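Local coordinates for protein 5-dehydro-2-deoxygluconokinase (Bacillus halodurans C-125, PDB 2QCV) that probably phosphorylates 5-dehydro-2-deoxy-D-gluconate at the expense of ATP, one step in the breakdown of myo-inositol to acetyl-CoA, at residues A48-G53 with L141-G146; G65-D70 with R74-Y79; V91-G96 with D123-P128; E208-L213 with D223-Y228; P234-I239 with S277-A282. All blocks are in the same frame, centred on the assembly; numbering follows the deposited sequence.

Contact 1: A48-G53 with L141-G146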
# COMPACT_ATOMS: atom_id res chain seq x y z
N ALA A 48 -22.80 -10.73 12.29
CA ALA A 48 -22.62 -11.99 12.98
C ALA A 48 -23.43 -12.07 14.27
O ALA A 48 -24.15 -13.05 14.53
CB ALA A 48 -21.08 -12.27 13.25
N ASN A 49 -23.32 -11.04 15.10
CA ASN A 49 -24.08 -10.96 16.33
C ASN A 49 -25.58 -11.01 16.07
O ASN A 49 -26.34 -11.62 16.83
CB ASN A 49 -23.79 -9.65 17.08
CG ASN A 49 -22.46 -9.62 17.71
OD1 ASN A 49 -21.82 -10.66 17.94
ND2 ASN A 49 -22.00 -8.38 17.99
N ILE A 50 -26.01 -10.34 15.01
CA ILE A 50 -27.44 -10.28 14.70
C ILE A 50 -27.92 -11.69 14.31
O ILE A 50 -28.96 -12.14 14.78
CB ILE A 50 -27.77 -9.23 13.60
CG1 ILE A 50 -27.52 -7.83 14.14
CG2 ILE A 50 -29.26 -9.35 13.12
CD1 ILE A 50 -27.63 -6.71 13.07
N VAL A 51 -27.17 -12.40 13.48
CA VAL A 51 -27.60 -13.76 13.11
C VAL A 51 -27.50 -14.77 14.25
O VAL A 51 -28.34 -15.64 14.36
CB VAL A 51 -27.00 -14.35 11.81
CG1 VAL A 51 -27.40 -13.45 10.59
CG2 VAL A 51 -25.49 -14.60 11.91
N ILE A 52 -26.49 -14.66 15.10
CA ILE A 52 -26.38 -15.53 16.27
C ILE A 52 -27.53 -15.25 17.25
O ILE A 52 -28.19 -16.17 17.78
CB ILE A 52 -25.03 -15.33 16.98
CG1 ILE A 52 -23.85 -15.80 16.09
CG2 ILE A 52 -25.00 -16.13 18.33
CD1 ILE A 52 -22.42 -15.33 16.59
N GLY A 53 -27.82 -13.98 17.48
CA GLY A 53 -28.96 -13.63 18.31
C GLY A 53 -30.29 -14.12 17.73
O GLY A 53 -31.18 -14.59 18.43
N LEU A 141 -35.41 -11.96 4.31
CA LEU A 141 -34.70 -10.67 4.55
C LEU A 141 -33.21 -10.81 4.24
O LEU A 141 -32.61 -11.86 4.49
CB LEU A 141 -34.75 -10.28 6.05
CG LEU A 141 -36.05 -10.22 6.83
CD1 LEU A 141 -35.82 -9.88 8.27
CD2 LEU A 141 -37.03 -9.24 6.22
N LEU A 142 -32.62 -9.71 3.79
CA LEU A 142 -31.17 -9.52 3.72
C LEU A 142 -30.81 -8.40 4.67
O LEU A 142 -31.30 -7.28 4.53
CB LEU A 142 -30.70 -9.17 2.31
CG LEU A 142 -29.18 -8.89 2.15
CD1 LEU A 142 -28.39 -10.23 2.22
CD2 LEU A 142 -28.87 -8.10 0.88
N LEU A 143 -29.99 -8.71 5.65
CA LEU A 143 -29.54 -7.72 6.62
C LEU A 143 -28.15 -7.23 6.18
O LEU A 143 -27.19 -8.00 6.07
CB LEU A 143 -29.48 -8.34 8.03
CG LEU A 143 -29.16 -7.44 9.24
CD1 LEU A 143 -27.76 -6.83 9.23
CD2 LEU A 143 -30.19 -6.37 9.45
N VAL A 144 -28.07 -5.96 5.89
CA VAL A 144 -26.84 -5.30 5.47
C VAL A 144 -26.33 -4.44 6.62
O VAL A 144 -27.11 -3.66 7.17
CB VAL A 144 -27.14 -4.39 4.29
CG1 VAL A 144 -25.89 -3.54 3.93
CG2 VAL A 144 -27.67 -5.25 3.09
N SER A 145 -25.09 -4.63 7.05
CA SER A 145 -24.52 -3.75 8.06
C SER A 145 -23.67 -2.66 7.38
O SER A 145 -22.93 -2.90 6.39
CB SER A 145 -23.77 -4.54 9.17
OG SER A 145 -24.68 -5.26 10.03
N GLY A 146 -23.79 -1.45 7.90
CA GLY A 146 -23.07 -0.31 7.36
C GLY A 146 -21.57 -0.43 7.28
O GLY A 146 -20.95 0.09 6.34
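No flat group takes part where Ile50 meets Leu143: neither a ring nor an amide has a face or an edge in the contact, and two branched aliphatic chains do most of the work. Ile50 reaches out with its longer arm. CG1 stands beside the backbone N (chi1 -68°) and CD1 continues that arm outward (chi2 172°), which carries this methyl across to the strand. There it rests against Leu143 CD1 at 3.8 Å, with Leu143 CG a little behind at 4.2 Å from Ile50 CD1. The two side chains cross at about a right angle and meet through one methyl of Ile50, with about 100 Å² buried between the segments.

The arrangement illustrates helix-on-sheet packing in the ribokinase-like alpha/beta fold of the PfkB family: helix 46-56 lies against strand 139-145 of the larger sheet. Neighbouring strands complete the seat, since Ile50 also packs on Leu14 and Glu175, and Leu143 on Ala16 and Val173. One residue earlier in the helix, Asn49 ND2 is hydrogen-bonded to Asp273 OD2, a polar link separate from the apolar one. With no hydrogen bond or charge pair between the segments, the contact rests on dispersion and the exclusion of water, forces that favour close fit but set no strict direction.

Contact 2: G65-D70 with R74-Y79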
# COMPACT_ATOMS: atom_id res chain seq x y z
N GLY A 65 -20.11 -13.98 4.24
CA GLY A 65 -18.93 -13.28 4.73
C GLY A 65 -17.64 -14.04 4.48
O GLY A 65 -17.67 -15.22 4.12
N LYS A 66 -16.53 -13.33 4.66
CA LYS A 66 -15.22 -13.90 4.48
C LYS A 66 -14.51 -14.02 5.81
O LYS A 66 -14.57 -13.10 6.65
CB LYS A 66 -14.41 -13.09 3.51
CG LYS A 66 -12.99 -13.60 3.25
CD LYS A 66 -12.36 -13.04 1.97
CE LYS A 66 -12.85 -13.77 0.71
NZ LYS A 66 -12.31 -13.11 -0.55
N ILE A 67 -13.89 -15.18 5.99
CA ILE A 67 -13.18 -15.53 7.22
C ILE A 67 -11.72 -15.93 6.91
O ILE A 67 -11.40 -16.34 5.80
CB ILE A 67 -13.90 -16.67 7.99
CG1 ILE A 67 -14.04 -17.94 7.13
CG2 ILE A 67 -15.26 -16.20 8.54
CD1 ILE A 67 -14.59 -19.22 7.85
N ALA A 68 -10.85 -15.81 7.90
CA ALA A 68 -9.42 -16.15 7.76
C ALA A 68 -9.23 -17.66 7.69
O ALA A 68 -10.02 -18.44 8.21
CB ALA A 68 -8.63 -15.55 8.95
N ASP A 69 -8.17 -18.07 7.02
CA ASP A 69 -7.76 -19.47 6.94
C ASP A 69 -6.87 -19.80 8.10
O ASP A 69 -5.67 -20.07 7.93
CB ASP A 69 -7.02 -19.66 5.64
CG ASP A 69 -6.76 -21.11 5.32
OD1 ASP A 69 -7.45 -21.99 5.87
OD2 ASP A 69 -5.84 -21.34 4.52
N ASP A 70 -7.45 -19.80 9.28
CA ASP A 70 -6.73 -20.04 10.52
C ASP A 70 -7.68 -20.42 11.64
O ASP A 70 -8.89 -20.58 11.43
CB ASP A 70 -5.85 -18.84 10.88
CG ASP A 70 -6.63 -17.57 11.22
OD1 ASP A 70 -7.77 -17.60 11.71
OD2 ASP A 70 -6.06 -16.49 11.02
N ARG A 74 -11.78 -20.65 11.72
CA ARG A 74 -12.43 -21.94 11.94
C ARG A 74 -13.29 -21.95 13.19
O ARG A 74 -14.34 -22.60 13.21
CB ARG A 74 -11.42 -23.07 11.97
CG ARG A 74 -10.74 -23.23 10.66
CD ARG A 74 -9.91 -24.48 10.59
NE ARG A 74 -8.70 -24.45 11.43
CZ ARG A 74 -7.52 -23.96 11.06
NH1 ARG A 74 -7.33 -23.42 9.87
NH2 ARG A 74 -6.50 -24.03 11.90
N PHE A 75 -12.87 -21.23 14.22
CA PHE A 75 -13.72 -21.05 15.39
C PHE A 75 -15.03 -20.35 15.06
O PHE A 75 -16.10 -20.76 15.53
CB PHE A 75 -12.99 -20.30 16.49
CG PHE A 75 -13.91 -19.79 17.56
CD1 PHE A 75 -14.47 -20.66 18.49
CD2 PHE A 75 -14.23 -18.42 17.62
CE1 PHE A 75 -15.34 -20.18 19.45
CE2 PHE A 75 -15.08 -17.94 18.59
CZ PHE A 75 -15.64 -18.80 19.50
N ILE A 76 -14.94 -19.27 14.29
CA ILE A 76 -16.12 -18.49 13.91
C ILE A 76 -17.08 -19.41 13.15
O ILE A 76 -18.26 -19.46 13.47
CB ILE A 76 -15.75 -17.27 13.03
CG1 ILE A 76 -15.13 -16.13 13.86
CG2 ILE A 76 -16.98 -16.71 12.31
CD1 ILE A 76 -14.25 -15.16 13.09
N GLU A 77 -16.57 -20.17 12.18
CA GLU A 77 -17.45 -21.07 11.42
C GLU A 77 -18.07 -22.13 12.32
O GLU A 77 -19.26 -22.40 12.25
CB GLU A 77 -16.69 -21.76 10.27
CG GLU A 77 -17.57 -22.58 9.31
CD GLU A 77 -18.00 -23.93 9.84
OE1 GLU A 77 -17.24 -24.58 10.64
OE2 GLU A 77 -19.13 -24.38 9.48
N SER A 78 -17.26 -22.75 13.17
CA SER A 78 -17.73 -23.82 14.02
C SER A 78 -18.74 -23.35 15.06
O SER A 78 -19.72 -24.06 15.33
CB SER A 78 -16.55 -24.52 14.69
OG SER A 78 -15.71 -25.05 13.67
N TYR A 79 -18.51 -22.17 15.64
CA TYR A 79 -19.42 -21.58 16.60
C TYR A 79 -20.77 -21.24 15.95
O TYR A 79 -21.84 -21.59 16.47
CB TYR A 79 -18.84 -20.31 17.23
CG TYR A 79 -19.78 -19.76 18.28
CD1 TYR A 79 -19.75 -20.26 19.58
CD2 TYR A 79 -20.74 -18.82 17.97
CE1 TYR A 79 -20.65 -19.80 20.53
CE2 TYR A 79 -21.63 -18.37 18.92
CZ TYR A 79 -21.59 -18.87 20.20
OH TYR A 79 -22.47 -18.39 21.14
O HOH W 1 -9.24 -22.78 7.62
O HOH W 2 -4.81 -23.18 8.26
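Asp70 O accepts a hydrogen bond from Arg74 N at 2.9 Å, the i-to-i+4 bond of a helix's first turn, and so ties the end of the loop to the helix that follows. This is the strand-to-helix turn of a beta-alpha-beta unit, strand 61-67, helix 71-82 and strand 90-92, with Asp70 as N-cap: its OD1 is bonded to Gly73 N. Nearer the strand, Ile67 and Ile76 run antiparallel alongside one another and touch through their CG2 methyls at 4.2 Å, while Ile67 CD1 lies 4.1 Å from Glu77 CB.

Arg74 folds back over the turn. A bend at chi3 (-70°) lays one face of its guanidinium over the carbonyl carbon of Asp70, which sits off-centre toward the rim, 3.4 Å from the plane. NE forms a salt bridge with Glu34 of the second subunit, so the side chain joins the local turn to the assembly. One water bridges the carbonyl Asp69 O to Arg74 NH1; the carboxylate of Asp69 is linked to Arg74 by another, which lies in the guanidinium plane at its edge, accepts from Arg74 NH1 at 3.0 Å and donates to Asp69 OD1 at 2.6 Å.

Contact 3: V91-G96 with D123-P128; sequences VVDQEG and DLYLSP
Val91 CG1 packs on Leu126 CD1 at 3.9 Å, the apolar end of a contact whose other end gathers two carboxylates about Tyr125. Asp93 OD2 lies 4.0 Å from Tyr125 CB, and Glu95 OE2 comes within 4.2 Å of Tyr125 CD1. Both acids are steeply turned against the ring: the carboxylate plane of Asp93 is inclined to it by 68° and that of Glu95 by 81°.

Behind this first shell stands an Asx turn. Asp93 OD1 accepts from Glu95 N at 2.9 Å, the donor approaching from well above the carboxylate plane, and the turn carries the chain round as it leaves strand 90-92. Within this chain that strand is the outermost on its side of the main sheet of this alpha/beta kinase, so the contact joins the sheet's margin to the loop leading from strand 111-117 to helix 133-136. The other oxygen, Asp93 OD2, is hydrogen-bonded to His97 ND1, and the His97 ring stacks on Tyr125. An alanine in place of Asp93 would be likely to leave His97 ND1 and Glu95 N without their acceptor and let the turn relax away from Tyr125. Farther out, Tyr125 OH is hydrogen-bonded to Asp120 OD1, while its backbone O accepts from Lys66 NZ, on the strand beside 90-92, and Leu126 packs on Ile64 of that same strand and on Ala157 of helix 154-167.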
# COMPACT_ATOMS: atom_id res chain seq x y z
N VAL A 91 -16.85 -17.74 3.14
CA VAL A 91 -15.77 -18.03 2.22
C VAL A 91 -14.45 -17.87 2.95
O VAL A 91 -14.24 -16.91 3.70
CB VAL A 91 -15.85 -17.15 0.94
CG1 VAL A 91 -16.01 -15.68 1.27
CG2 VAL A 91 -14.61 -17.36 0.04
N VAL A 92 -13.53 -18.79 2.72
CA VAL A 92 -12.22 -18.71 3.38
C VAL A 92 -11.23 -17.92 2.53
O VAL A 92 -11.00 -18.19 1.35
CB VAL A 92 -11.66 -20.09 3.71
CG1 VAL A 92 -10.29 -19.98 4.40
CG2 VAL A 92 -12.63 -20.82 4.56
N ASP A 93 -10.67 -16.89 3.13
CA ASP A 93 -9.70 -16.02 2.49
C ASP A 93 -8.45 -16.83 2.17
O ASP A 93 -7.97 -17.59 3.00
CB ASP A 93 -9.34 -14.88 3.43
CG ASP A 93 -8.30 -13.93 2.86
OD1 ASP A 93 -7.09 -14.16 3.01
OD2 ASP A 93 -8.71 -12.90 2.27
N GLN A 94 -7.94 -16.67 0.96
CA GLN A 94 -6.77 -17.43 0.51
C GLN A 94 -5.56 -16.53 0.28
O GLN A 94 -4.62 -16.95 -0.41
CB GLN A 94 -7.07 -18.21 -0.79
CG GLN A 94 -8.25 -19.21 -0.72
CD GLN A 94 -8.02 -20.36 0.27
OE1 GLN A 94 -6.90 -20.81 0.48
NE2 GLN A 94 -9.10 -20.83 0.87
N GLU A 95 -5.56 -15.32 0.85
CA GLU A 95 -4.53 -14.33 0.63
C GLU A 95 -3.82 -13.93 1.94
O GLU A 95 -3.12 -12.92 1.98
CB GLU A 95 -5.06 -13.05 -0.05
CG GLU A 95 -5.87 -13.14 -1.36
CD GLU A 95 -6.47 -11.73 -1.77
OE1 GLU A 95 -5.67 -10.86 -2.18
OE2 GLU A 95 -7.72 -11.48 -1.67
N GLY A 96 -4.00 -14.71 3.01
CA GLY A 96 -3.27 -14.46 4.25
C GLY A 96 -3.86 -13.37 5.14
O GLY A 96 -3.26 -12.95 6.10
N ASP A 123 -12.67 -9.95 6.50
CA ASP A 123 -14.08 -9.67 6.16
C ASP A 123 -14.25 -8.59 5.09
O ASP A 123 -15.27 -8.57 4.41
CB ASP A 123 -14.92 -9.39 7.37
CG ASP A 123 -14.54 -8.11 8.09
OD1 ASP A 123 -14.92 -7.03 7.62
OD2 ASP A 123 -13.96 -8.20 9.18
N LEU A 124 -13.25 -7.73 4.96
CA LEU A 124 -13.29 -6.63 4.00
C LEU A 124 -12.94 -7.08 2.59
O LEU A 124 -13.16 -6.33 1.66
CB LEU A 124 -12.36 -5.50 4.45
CG LEU A 124 -12.75 -4.79 5.76
CD1 LEU A 124 -11.65 -3.74 6.13
CD2 LEU A 124 -14.11 -4.17 5.63
N TYR A 125 -12.42 -8.31 2.43
CA TYR A 125 -12.09 -8.86 1.13
C TYR A 125 -13.18 -9.73 0.51
O TYR A 125 -12.96 -10.34 -0.51
CB TYR A 125 -10.76 -9.63 1.23
CG TYR A 125 -9.64 -8.64 1.36
CD1 TYR A 125 -9.12 -8.05 0.21
CD2 TYR A 125 -9.19 -8.19 2.60
CE1 TYR A 125 -8.16 -7.10 0.28
CE2 TYR A 125 -8.19 -7.22 2.68
CZ TYR A 125 -7.69 -6.68 1.51
OH TYR A 125 -6.70 -5.73 1.52
N LEU A 126 -14.35 -9.80 1.13
CA LEU A 126 -15.52 -10.38 0.49
C LEU A 126 -15.73 -9.60 -0.81
O LEU A 126 -15.67 -8.36 -0.82
CB LEU A 126 -16.77 -10.27 1.39
CG LEU A 126 -18.09 -10.82 0.85
CD1 LEU A 126 -18.02 -12.38 0.78
CD2 LEU A 126 -19.29 -10.27 1.70
N SER A 127 -15.92 -10.32 -1.88
CA SER A 127 -15.95 -9.73 -3.21
C SER A 127 -17.27 -10.06 -3.89
O SER A 127 -17.94 -11.03 -3.53
CB SER A 127 -14.76 -10.24 -4.02
OG SER A 127 -15.01 -11.57 -4.43
N PRO A 128 -17.66 -9.27 -4.91
CA PRO A 128 -18.90 -9.59 -5.66
C PRO A 128 -19.01 -11.03 -6.19
O PRO A 128 -20.09 -11.62 -6.14
CB PRO A 128 -18.85 -8.59 -6.80
CG PRO A 128 -18.13 -7.42 -6.27
CD PRO A 128 -17.04 -8.00 -5.38

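Contact 4: E208-L213 with D223-Y228; sequences EEFDVL and DETIRY
Thr225 turns its methyl toward Phe210 because CG2 stands opposite the backbone N while OG1 takes the position beside that N (chi1 -61°), sending the two branches to different tasks. On the facing helix, Phe210 holds its ring beside its own backbone N (chi1 -78°), and the ring atom CD1 meets Thr225 CG2 at 3.7 Å, the two side chains crossing at about a right angle. One turn on, the pairing repeats: Leu213 CD2 comes to the edge of the Tyr228 ring, in its plane, 3.8 Å from CE2 and 4.2 Å from the phenol OH.

The result is a small interface between two successive helices, 207-213 and 222-229, with two contacts spaced three residues apart on each side; in the ribokinase-like alpha/beta fold of PfkB kinases the pair precedes strand 236-240 of the main sheet. That strand and helix 186-199 close it in: Phe210 also packs on Ile237 and Ile239, and Leu213 on Tyr193 and Ala197. The side chain of Tyr228 also packs on Arg163 of the third subunit.

Each polar branch looks past the interface for its partners. Thr225 OG1 is hydrogen-bonded to Glu214 OE2, Arg207 NH1 and Asp221 O, and Tyr228 OH to Glu198 OE2. The chemistry is therefore divided: carbon meets carbon between the helices, and the hydroxyls, bonded outside, are likely to steady the two side chains whose apolar parts do the packing.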
# COMPACT_ATOMS: atom_id res chain seq x y z
N GLU A 208 -27.86 9.43 15.93
CA GLU A 208 -26.52 9.84 15.53
C GLU A 208 -26.08 9.22 14.20
O GLU A 208 -25.48 9.88 13.35
CB GLU A 208 -25.53 9.54 16.65
CG GLU A 208 -25.72 10.44 17.85
N GLU A 209 -26.47 7.97 13.98
CA GLU A 209 -26.18 7.27 12.74
C GLU A 209 -26.95 7.86 11.55
O GLU A 209 -26.41 7.97 10.44
CB GLU A 209 -26.43 5.79 12.94
CG GLU A 209 -25.43 5.14 13.83
CD GLU A 209 -25.75 3.71 14.29
OE1 GLU A 209 -26.90 3.24 14.28
OE2 GLU A 209 -24.79 3.01 14.64
N PHE A 210 -28.19 8.26 11.76
CA PHE A 210 -28.91 8.96 10.71
C PHE A 210 -28.30 10.31 10.43
O PHE A 210 -28.31 10.75 9.24
CB PHE A 210 -30.41 9.07 11.00
CG PHE A 210 -31.19 7.77 10.72
CD1 PHE A 210 -31.62 7.48 9.44
CD2 PHE A 210 -31.41 6.85 11.72
CE1 PHE A 210 -32.33 6.30 9.19
CE2 PHE A 210 -32.14 5.65 11.47
CZ PHE A 210 -32.60 5.39 10.22
N ASP A 211 -27.80 11.00 11.46
CA ASP A 211 -27.09 12.26 11.23
C ASP A 211 -25.90 12.02 10.27
O ASP A 211 -25.73 12.77 9.34
CB ASP A 211 -26.53 12.91 12.51
CG ASP A 211 -27.59 13.23 13.51
OD1 ASP A 211 -28.76 13.42 13.13
OD2 ASP A 211 -27.23 13.34 14.71
N VAL A 212 -25.14 10.95 10.50
CA VAL A 212 -24.01 10.61 9.63
C VAL A 212 -24.47 10.33 8.20
O VAL A 212 -23.89 10.85 7.25
CB VAL A 212 -23.19 9.46 10.24
CG1 VAL A 212 -22.17 8.88 9.25
CG2 VAL A 212 -22.50 10.01 11.52
N LEU A 213 -25.50 9.52 8.06
CA LEU A 213 -26.14 9.24 6.78
C LEU A 213 -26.48 10.52 6.02
O LEU A 213 -26.31 10.59 4.80
CB LEU A 213 -27.39 8.41 7.03
CG LEU A 213 -28.26 7.84 5.88
CD1 LEU A 213 -29.04 6.55 6.21
CD2 LEU A 213 -29.21 8.91 5.31
N ASP A 223 -38.62 13.92 11.49
CA ASP A 223 -39.63 14.21 10.47
C ASP A 223 -38.97 14.56 9.14
O ASP A 223 -39.44 14.18 8.08
CB ASP A 223 -40.60 15.32 10.90
CG ASP A 223 -41.50 14.90 12.06
OD1 ASP A 223 -41.76 13.68 12.21
OD2 ASP A 223 -41.95 15.78 12.81
N GLU A 224 -37.84 15.25 9.18
CA GLU A 224 -37.10 15.56 7.97
C GLU A 224 -36.41 14.34 7.40
O GLU A 224 -36.37 14.14 6.18
CB GLU A 224 -36.09 16.69 8.22
CG GLU A 224 -36.78 18.04 8.44
CD GLU A 224 -37.76 18.36 7.31
OE1 GLU A 224 -37.30 18.41 6.14
OE2 GLU A 224 -38.98 18.51 7.57
N THR A 225 -35.86 13.50 8.28
CA THR A 225 -35.20 12.26 7.85
C THR A 225 -36.16 11.40 7.06
O THR A 225 -35.79 10.90 5.99
CB THR A 225 -34.72 11.49 9.07
OG1 THR A 225 -33.76 12.30 9.76
CG2 THR A 225 -34.13 10.13 8.70
N ILE A 226 -37.35 11.19 7.59
CA ILE A 226 -38.29 10.29 6.93
C ILE A 226 -38.91 10.94 5.70
O ILE A 226 -39.19 10.24 4.75
CB ILE A 226 -39.38 9.74 7.89
CG1 ILE A 226 -40.41 10.83 8.22
CG2 ILE A 226 -38.70 9.05 9.12
CD1 ILE A 226 -41.43 10.48 9.29
N ARG A 227 -39.09 12.26 5.71
CA ARG A 227 -39.60 12.95 4.51
C ARG A 227 -38.65 12.72 3.33
O ARG A 227 -39.08 12.51 2.21
CB ARG A 227 -39.79 14.44 4.78
CG ARG A 227 -40.29 15.25 3.60
CD ARG A 227 -40.49 16.76 4.00
N TYR A 228 -37.35 12.74 3.62
CA TYR A 228 -36.30 12.42 2.66
C TYR A 228 -36.35 10.95 2.19
O TYR A 228 -36.55 10.67 1.01
CB TYR A 228 -34.89 12.84 3.24
CG TYR A 228 -33.73 12.02 2.74
CD1 TYR A 228 -33.50 11.83 1.38
CD2 TYR A 228 -32.81 11.47 3.64
CE1 TYR A 228 -32.44 11.07 0.94
CE2 TYR A 228 -31.76 10.72 3.21
CZ TYR A 228 -31.57 10.51 1.85
OH TYR A 228 -30.51 9.77 1.41

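Contact 5: P234-I239 with S277-A282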
# COMPACT_ATOMS: atom_id res chain seq x y z
N PRO A 234 -37.39 3.00 1.20
CA PRO A 234 -37.88 2.52 2.50
C PRO A 234 -39.37 2.61 2.73
O PRO A 234 -40.01 3.61 2.33
CB PRO A 234 -37.11 3.38 3.51
CG PRO A 234 -35.85 3.66 2.79
CD PRO A 234 -36.23 3.89 1.37
N GLU A 235 -39.90 1.56 3.36
CA GLU A 235 -41.29 1.49 3.85
C GLU A 235 -41.36 1.57 5.37
O GLU A 235 -42.40 1.86 5.92
CB GLU A 235 -41.93 0.17 3.36
CG GLU A 235 -41.41 -1.06 4.13
CD GLU A 235 -41.69 -2.45 3.47
OE1 GLU A 235 -42.25 -2.47 2.35
OE2 GLU A 235 -41.38 -3.51 4.11
N LEU A 236 -40.22 1.40 6.04
CA LEU A 236 -40.11 1.39 7.50
C LEU A 236 -38.79 1.92 7.94
O LEU A 236 -37.75 1.43 7.49
CB LEU A 236 -40.28 -0.03 8.06
CG LEU A 236 -40.20 -0.22 9.59
CD1 LEU A 236 -41.33 0.55 10.40
CD2 LEU A 236 -40.24 -1.70 9.90
N ILE A 237 -38.81 2.92 8.82
CA ILE A 237 -37.58 3.53 9.30
C ILE A 237 -37.64 3.53 10.81
O ILE A 237 -38.64 4.00 11.40
CB ILE A 237 -37.42 4.99 8.75
CG1 ILE A 237 -37.41 4.98 7.23
CG2 ILE A 237 -36.21 5.71 9.36
CD1 ILE A 237 -37.57 6.34 6.56
N VAL A 238 -36.62 2.96 11.44
CA VAL A 238 -36.55 2.88 12.90
C VAL A 238 -35.40 3.73 13.42
O VAL A 238 -34.25 3.51 13.05
CB VAL A 238 -36.41 1.43 13.37
CG1 VAL A 238 -36.30 1.39 14.90
CG2 VAL A 238 -37.61 0.54 12.83
N ILE A 239 -35.70 4.74 14.22
CA ILE A 239 -34.68 5.68 14.68
C ILE A 239 -34.60 5.56 16.21
O ILE A 239 -35.60 5.79 16.90
CB ILE A 239 -34.99 7.17 14.26
CG1 ILE A 239 -35.32 7.26 12.73
CG2 ILE A 239 -33.83 8.13 14.69
CD1 ILE A 239 -35.57 8.67 12.17
N SER A 277 -31.91 -7.98 16.14
CA SER A 277 -32.34 -9.39 16.04
C SER A 277 -33.73 -9.58 16.65
O SER A 277 -34.60 -10.19 16.04
CB SER A 277 -31.30 -10.33 16.67
OG SER A 277 -30.91 -9.96 17.95
N ALA A 278 -33.96 -9.02 17.84
CA ALA A 278 -35.26 -9.18 18.53
C ALA A 278 -36.37 -8.37 17.84
O ALA A 278 -37.52 -8.82 17.77
CB ALA A 278 -35.15 -8.82 20.02
N PHE A 279 -36.05 -7.17 17.35
CA PHE A 279 -37.01 -6.38 16.59
C PHE A 279 -37.44 -7.14 15.33
O PHE A 279 -38.64 -7.30 15.05
CB PHE A 279 -36.40 -5.03 16.22
CG PHE A 279 -37.29 -4.19 15.34
CD1 PHE A 279 -38.24 -3.32 15.89
CD2 PHE A 279 -37.17 -4.23 13.99
CE1 PHE A 279 -39.07 -2.55 15.06
CE2 PHE A 279 -37.99 -3.47 13.16
CZ PHE A 279 -38.95 -2.63 13.70
N LEU A 280 -36.46 -7.68 14.59
CA LEU A 280 -36.80 -8.43 13.40
C LEU A 280 -37.53 -9.72 13.71
O LEU A 280 -38.45 -10.10 13.01
CB LEU A 280 -35.57 -8.74 12.56
CG LEU A 280 -34.88 -7.49 11.96
CD1 LEU A 280 -33.47 -7.86 11.37
CD2 LEU A 280 -35.81 -6.85 10.93
N TYR A 281 -37.10 -10.43 14.74
CA TYR A 281 -37.87 -11.59 15.18
C TYR A 281 -39.34 -11.25 15.40
O TYR A 281 -40.24 -11.98 14.95
CB TYR A 281 -37.28 -12.18 16.46
CG TYR A 281 -38.20 -13.13 17.17
CD1 TYR A 281 -38.19 -14.49 16.86
CD2 TYR A 281 -39.05 -12.69 18.17
CE1 TYR A 281 -39.04 -15.40 17.54
CE2 TYR A 281 -39.93 -13.57 18.83
CZ TYR A 281 -39.89 -14.93 18.52
OH TYR A 281 -40.72 -15.79 19.18
N ALA A 282 -39.60 -10.15 16.11
CA ALA A 282 -40.99 -9.78 16.38
C ALA A 282 -41.77 -9.47 15.12
O ALA A 282 -42.95 -9.86 14.98
CB ALA A 282 -41.05 -8.58 17.37
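Two residues before Phe279, the ring that meets Val238, Ser277 OG is held by two carbonyl oxygens, those of Asp273 and Ser274, within its own helix. Between the segments themselves the contact is wholly apolar. Phe279 swings away from its backbone N (chi1 176°) and points its far ring atom at the strand: CZ lies 3.5 Å from Val238 CG2, and CE2 4.0 Å from that same methyl. Leu236 CD2 adds a second touch at the ring edge, near its plane, 4.1 Å from Phe279 CZ. The two aliphatic chains reach from the strand as the phenylalanine reaches from the helix. An alanine at Phe279 would probably open a gap between helix and strand, leaving the methyls of Val238 and Leu236 without their partner. In the PfkB alpha/beta fold this places helix 271-284 against strand 236-240 of the main sheet, with Ala292 of helix 289-305 also packed on Phe279 and Ala248 of the adjacent antiparallel strand beside Leu236 and Val238.

Contacts 1, 4 and 5 are buried and meet through carbon, contact 4 even though it lies far from the chain's centre. Contacts 2 and 3 are only partly buried, include exposed residues, and mix methyl packing with carboxylates and, in contact 2, waters. Contacts 1 and 5 both set a helix on the main sheet and adjoin one another, Leu143 packing on Leu280. Contact 4 pairs two helices, yet Phe210 continues onto Ile237, within contact 5. At the other end of the sheet, contacts 2 and 3 share neighbouring strands, joined by a probable hydrogen bond between Ile67 O and Asp93 N. Contact 2 reaches contact 1 more lightly, through Tyr79 and Ile52, and lies about 35 Å from contact 4, centre to centre.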